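Rhodopsin (PDB 6KFQ) binds retinal within a bundle of transmembrane helices and is a light-driven microbial rhodopsin that pumps protons, taken from a thermophilic bacterium. Local coordinates at residues I176-V181 / V203-A208. Numbering follows the deposited sequence.
Sequences ICYPIV and VLDLLA. With RET (retinal), chain R; MPG ([(Z)-octadec-9-enyl] (2R)-2,3-bis(oxidanyl)propanoate), chain F; MPG ([(Z)-octadec-9-enyl] (2R)-2,3-bis(oxidanyl)propanoate), chain M.
Tyr178 and Leu204 meet where two membrane-spanning helices of the microbial rhodopsin bundle, 158-184 and 194-218, run almost antiparallel, their local axes 10.9 Å apart with their N-to-C directions 168° apart. The gap is wide for helix packing, and large side chains bridge it beside the retinal. Tyr178 and Leu204 share most of the bridging: with CG of Tyr178 anti to its own carbonyl carbon (chi1 -79°), the ring lies along the polyene and its hydroxyl reaches the other helix. One ring face lies on the chromophore, CE2 of Tyr178 being 3.4 Å from retinal C12. On the opposite face sits Leu204, whose CD1 stands 4.1 Å from the centroid of the Tyr178 ring, nearly on the normal, a CH-pi contact. The aromatic ring is thus sandwiched between polyene and methyl, a place that suits a flat, rigid group. A phenylalanine in place of Tyr178 could still fill this slot but would probably leave OD1 of Asp205 without its hydroxyl donor. Leucine suits position 204 because its branches serve several neighbours: CD2 of Leu204 lies 3.7 Å from CB of Cys177, while CD1 meets CG2 of Val181 tip to tip at 3.8 Å. SG of Cys177 turns off to touch a lipid chain, so this small residue meets both the leucine and the lipid. Pro179, at a kink where its nitrogen cannot donate to the preceding turn, packs CB 3.7 Å from C5 of the retinal ring. Asp205 is buried, and both carboxylate oxygens have partners: OD2 is hydrogen-bonded to the hydroxyl of Tyr49, on helix 32-53, and OD1 faces Tyr178. The Tyr178 hydroxyl donates in the ring plane to the anti lone pair of OD1 of Asp205, with OH and OD1 2.6 Å apart and the carboxylate turned 27° from the ring.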
ATOM      1  N   ILE A 176      -5.042  -8.482   0.949  1.00 20.98           N
ATOM      2  CA  ILE A 176      -5.390  -9.802   0.440  1.00 19.42           C
ATOM      3  C   ILE A 176      -6.183  -9.696  -0.862  1.00 20.27           C
ATOM      4  O   ILE A 176      -6.087 -10.569  -1.734  1.00 21.21           O
ATOM      5  CB  ILE A 176      -6.138 -10.579   1.534  1.00 23.18           C
ATOM      6  CG1 ILE A 176      -5.143 -11.027   2.610  1.00 22.53           C
ATOM      7  CG2 ILE A 176      -6.876 -11.775   0.955  1.00 27.40           C
ATOM      8  CD1 ILE A 176      -5.804 -11.582   3.822  1.00 24.81           C
ATOM      9  N   CYS A 177      -6.933  -8.605  -1.048  1.00 22.76           N
ATOM     10  CA  CYS A 177      -7.704  -8.477  -2.283  1.00 21.85           C
ATOM     11  C   CYS A 177      -6.820  -8.279  -3.514  1.00 20.55           C
ATOM     12  O   CYS A 177      -7.245  -8.609  -4.628  1.00 22.36           O
ATOM     13  CB  CYS A 177      -8.697  -7.315  -2.173  1.00 22.14           C
ATOM     14  SG  CYS A 177      -9.976  -7.609  -0.929  1.00 26.83           S
ATOM     15  N   TYR A 178      -5.611  -7.731  -3.351  1.00 20.27           N
ATOM     16  CA  TYR A 178      -4.812  -7.380  -4.527  1.00 21.26           C
ATOM     17  C   TYR A 178      -4.410  -8.595  -5.346  1.00 22.33           C
ATOM     18  O   TYR A 178      -4.597  -8.566  -6.575  1.00 24.20           O
ATOM     19  CB  TYR A 178      -3.573  -6.570  -4.130  1.00 20.84           C
ATOM     20  CG  TYR A 178      -3.850  -5.114  -3.842  1.00 22.30           C
ATOM     21  CD1 TYR A 178      -4.372  -4.724  -2.622  1.00 18.88           C
ATOM     22  CD2 TYR A 178      -3.564  -4.126  -4.787  1.00 19.08           C
ATOM     23  CE1 TYR A 178      -4.613  -3.386  -2.342  1.00 18.02           C
ATOM     24  CE2 TYR A 178      -3.801  -2.787  -4.518  1.00 20.07           C
ATOM     25  CZ  TYR A 178      -4.327  -2.424  -3.299  1.00 20.24           C
ATOM     26  OH  TYR A 178      -4.570  -1.092  -3.022  1.00 20.67           O
ATOM     27  N   PRO A 179      -3.856  -9.666  -4.769  1.00 22.09           N
ATOM     28  CA  PRO A 179      -3.586 -10.859  -5.590  1.00 23.80           C
ATOM     29  C   PRO A 179      -4.837 -11.463  -6.201  1.00 25.24           C
ATOM     30  O   PRO A 179      -4.759 -12.053  -7.285  1.00 29.79           O
ATOM     31  CB  PRO A 179      -2.908 -11.831  -4.601  1.00 23.18           C
ATOM     32  CG  PRO A 179      -3.295 -11.339  -3.237  1.00 22.16           C
ATOM     33  CD  PRO A 179      -3.329  -9.825  -3.395  1.00 18.65           C
ATOM     34  N   ILE A 180      -5.993 -11.331  -5.545  1.00 23.14           N
ATOM     35  CA  ILE A 180      -7.239 -11.822  -6.133  1.00 22.98           C
ATOM     36  C   ILE A 180      -7.580 -11.025  -7.386  1.00 25.40           C
ATOM     37  O   ILE A 180      -7.915 -11.594  -8.433  1.00 24.06           O
ATOM     38  CB  ILE A 180      -8.376 -11.764  -5.097  1.00 26.14           C
ATOM     39  CG1 ILE A 180      -8.041 -12.654  -3.898  1.00 25.66           C
ATOM     40  CG2 ILE A 180      -9.725 -12.141  -5.741  1.00 28.64           C
ATOM     41  CD1 ILE A 180      -9.082 -12.636  -2.810  1.00 31.71           C
ATOM     42  N   VAL A 181      -7.502  -9.693  -7.298  1.00 24.36           N
ATOM     43  CA  VAL A 181      -7.753  -8.866  -8.477  1.00 24.55           C
ATOM     44  C   VAL A 181      -6.771  -9.228  -9.588  1.00 24.31           C
ATOM     45  O   VAL A 181      -7.153  -9.400 -10.751  1.00 27.75           O
ATOM     46  CB  VAL A 181      -7.662  -7.374  -8.116  1.00 23.33           C
ATOM     47  CG1 VAL A 181      -7.744  -6.542  -9.384  1.00 22.98           C
ATOM     48  CG2 VAL A 181      -8.773  -6.993  -7.139  1.00 21.31           C
ATOM     49  N   VAL A 203     -10.324   1.236  -6.385  1.00 22.98           N
ATOM     50  CA  VAL A 203     -11.063   1.251  -5.126  1.00 23.58           C
ATOM     51  C   VAL A 203     -10.160   0.804  -3.988  1.00 20.33           C
ATOM     52  O   VAL A 203     -10.091   1.451  -2.934  1.00 23.05           O
ATOM     53  CB  VAL A 203     -12.323   0.371  -5.215  1.00 24.74           C
ATOM     54  CG1 VAL A 203     -13.015   0.302  -3.860  1.00 26.47           C
ATOM     55  CG2 VAL A 203     -13.281   0.898  -6.275  1.00 24.62           C
ATOM     56  N   LEU A 204      -9.438  -0.308  -4.191  1.00 18.38           N
ATOM     57  CA  LEU A 204      -8.498  -0.775  -3.182  1.00 21.44           C
ATOM     58  C   LEU A 204      -7.464   0.294  -2.851  1.00 19.81           C
ATOM     59  O   LEU A 204      -7.189   0.563  -1.675  1.00 22.43           O
ATOM     60  CB  LEU A 204      -7.803  -2.058  -3.670  1.00 18.03           C
ATOM     61  CG  LEU A 204      -8.732  -3.267  -3.776  1.00 21.39           C
ATOM     62  CD1 LEU A 204      -8.000  -4.452  -4.449  1.00 18.62           C
ATOM     63  CD2 LEU A 204      -9.200  -3.661  -2.384  1.00 22.44           C
ATOM     64  N   ASP A 205      -6.847   0.888  -3.877  1.00 18.33           N
ATOM     65  CA  ASP A 205      -5.817   1.897  -3.626  1.00 23.44           C
ATOM     66  C   ASP A 205      -6.354   3.051  -2.786  1.00 24.29           C
ATOM     67  O   ASP A 205      -5.692   3.506  -1.848  1.00 22.26           O
ATOM     68  CB  ASP A 205      -5.273   2.448  -4.942  1.00 24.31           C
ATOM     69  CG  ASP A 205      -4.333   1.490  -5.643  1.00 26.92           C
ATOM     70  OD1 ASP A 205      -3.911   0.479  -5.029  1.00 25.70           O
ATOM     71  OD2 ASP A 205      -4.012   1.767  -6.821  1.00 24.67           O
ATOM     72  N   LEU A 206      -7.541   3.551  -3.115  1.00 25.46           N
ATOM     73  CA  LEU A 206      -8.068   4.697  -2.380  1.00 25.00           C
ATOM     74  C   LEU A 206      -8.359   4.332  -0.929  1.00 25.08           C
ATOM     75  O   LEU A 206      -8.069   5.113  -0.016  1.00 23.86           O
ATOM     76  CB  LEU A 206      -9.319   5.230  -3.077  1.00 20.45           C
ATOM     77  CG  LEU A 206      -9.023   5.985  -4.371  1.00 23.50           C
ATOM     78  CD1 LEU A 206     -10.298   6.220  -5.147  1.00 27.62           C
ATOM     79  CD2 LEU A 206      -8.338   7.315  -4.067  1.00 24.62           C
ATOM     80  N   LEU A 207      -8.908   3.140  -0.697  1.00 23.74           N
ATOM     81  CA  LEU A 207      -9.164   2.702   0.671  1.00 21.35           C
ATOM     82  C   LEU A 207      -7.860   2.448   1.420  1.00 24.32           C
ATOM     83  O   LEU A 207      -7.687   2.889   2.562  1.00 27.03           O
ATOM     84  CB  LEU A 207     -10.029   1.442   0.658  1.00 21.13           C
ATOM     85  CG  LEU A 207     -11.440   1.608   0.075  1.00 23.82           C
ATOM     86  CD1 LEU A 207     -12.147   0.250   0.070  1.00 26.84           C
ATOM     87  CD2 LEU A 207     -12.248   2.653   0.872  1.00 31.19           C
ATOM     88  N   ALA A 208      -6.929   1.732   0.787  1.00 22.56           N
ATOM     89  CA  ALA A 208      -5.688   1.339   1.448  1.00 19.04           C
ATOM     90  C   ALA A 208      -4.732   2.501   1.679  1.00 22.26           C
ATOM     91  O   ALA A 208      -3.792   2.351   2.476  1.00 21.31           O
ATOM     92  CB  ALA A 208      -4.991   0.243   0.623  1.00 21.49           C
TER
HETATM   93  C1  RET R 317       0.554  -8.858  -6.419  1.00 23.15           C
HETATM   94  C2  RET R 317       0.646 -10.010  -7.429  1.00 24.51           C
HETATM   95  C3  RET R 317       1.476 -11.193  -6.975  1.00 25.96           C
HETATM   96  C4  RET R 317       0.979 -11.737  -5.650  1.00 25.04           C
HETATM   97  C5  RET R 317       0.612 -10.668  -4.645  1.00 26.76           C
HETATM   98  C6  RET R 317       0.508  -9.365  -4.963  1.00 23.58           C
HETATM   99  C7  RET R 317       0.144  -8.402  -3.933  1.00 24.66           C
HETATM  100  C8  RET R 317       0.102  -7.042  -3.967  1.00 24.79           C
HETATM  101  C9  RET R 317      -0.275  -6.111  -2.927  1.00 21.35           C
HETATM  102  C10 RET R 317      -0.427  -4.814  -3.250  1.00 19.98           C
HETATM  103  C11 RET R 317      -0.788  -3.728  -2.385  1.00 20.84           C
HETATM  104  C12 RET R 317      -0.864  -2.487  -2.853  1.00 21.47           C
HETATM  105  C13 RET R 317      -1.192  -1.292  -2.109  1.00 20.90           C
HETATM  106  C14 RET R 317      -1.104  -0.095  -2.736  1.00 20.73           C
HETATM  107  C15 RET R 317      -1.347   1.206  -2.180  1.00 21.73           C
HETATM  108  C16 RET R 317       1.775  -7.954  -6.640  1.00 19.94           C
HETATM  109  C17 RET R 317      -0.718  -8.083  -6.810  1.00 21.62           C
HETATM  110  C18 RET R 317       0.565 -11.197  -3.237  1.00 25.32           C
HETATM  111  C19 RET R 317      -0.505  -6.636  -1.539  1.00 19.24           C
HETATM  112  C20 RET R 317      -1.580  -1.441  -0.665  1.00 17.52           C
HETATM  113  C4  MPG F 305      -4.494 -10.815  14.810  1.00 61.37           C
HETATM  114  C5  MPG F 305      -5.692 -10.190  14.135  1.00 62.12           C
HETATM  115  C6  MPG F 305      -5.881 -10.610  12.697  1.00 61.98           C
HETATM  116  C7  MPG F 305      -7.054  -9.941  11.990  1.00 61.85           C
HETATM  117  C8  MPG F 305      -7.311 -10.476  10.614  1.00 61.55           C
HETATM  118  C9  MPG F 305      -8.429  -9.796   9.886  1.00 59.97           C
HETATM  119  C10 MPG F 305      -8.906 -10.216   8.742  1.00 59.22           C
HETATM  120  C11 MPG F 305      -8.407 -11.443   8.043  1.00 59.49           C
HETATM  121  C12 MPG F 305      -9.268 -11.894   6.905  1.00 59.35           C
HETATM  122  C13 MPG F 305      -9.193 -11.041   5.649  1.00 59.31           C
HETATM  123  C14 MPG F 305     -10.089 -11.546   4.543  1.00 58.29           C
HETATM  124  C15 MPG F 305      -9.939 -10.855   3.208  1.00 54.33           C
HETATM  125  C16 MPG F 305     -10.865 -11.407   2.152  1.00 52.83           C
HETATM  126  C17 MPG F 305     -10.674 -10.907   0.746  1.00 52.90           C
HETATM  127  C18 MPG F 305     -11.608 -11.555  -0.250  1.00 52.59           C
HETATM  128  C8  MPG M 312      -9.660 -16.412  -1.850  1.00 61.21           C
HETATM  129  C9  MPG M 312      -9.050 -15.631  -0.727  1.00 62.01           C
HETATM  130  C10 MPG M 312      -8.456 -16.143   0.322  1.00 61.66           C
HETATM  131  C11 MPG M 312      -7.706 -15.383   1.371  1.00 60.64           C
HETATM  132  C12 MPG M 312      -8.134 -15.685   2.776  1.00 61.63           C
HETATM  133  C13 MPG M 312      -6.960 -15.845   3.727  1.00 61.59           C
HETATM  134  C14 MPG M 312      -7.133 -15.199   5.079  1.00 61.53           C
HETATM  135  C15 MPG M 312      -5.830 -15.010   5.818  1.00 59.24           C
HETATM  136  C16 MPG M 312      -5.945 -14.282   7.132  1.00 56.80           C
HETATM  137  C17 MPG M 312      -4.607 -13.959   7.747  1.00 54.48           C
HETATM  138  C18 MPG M 312      -4.692 -13.290   9.098  1.00 53.14           C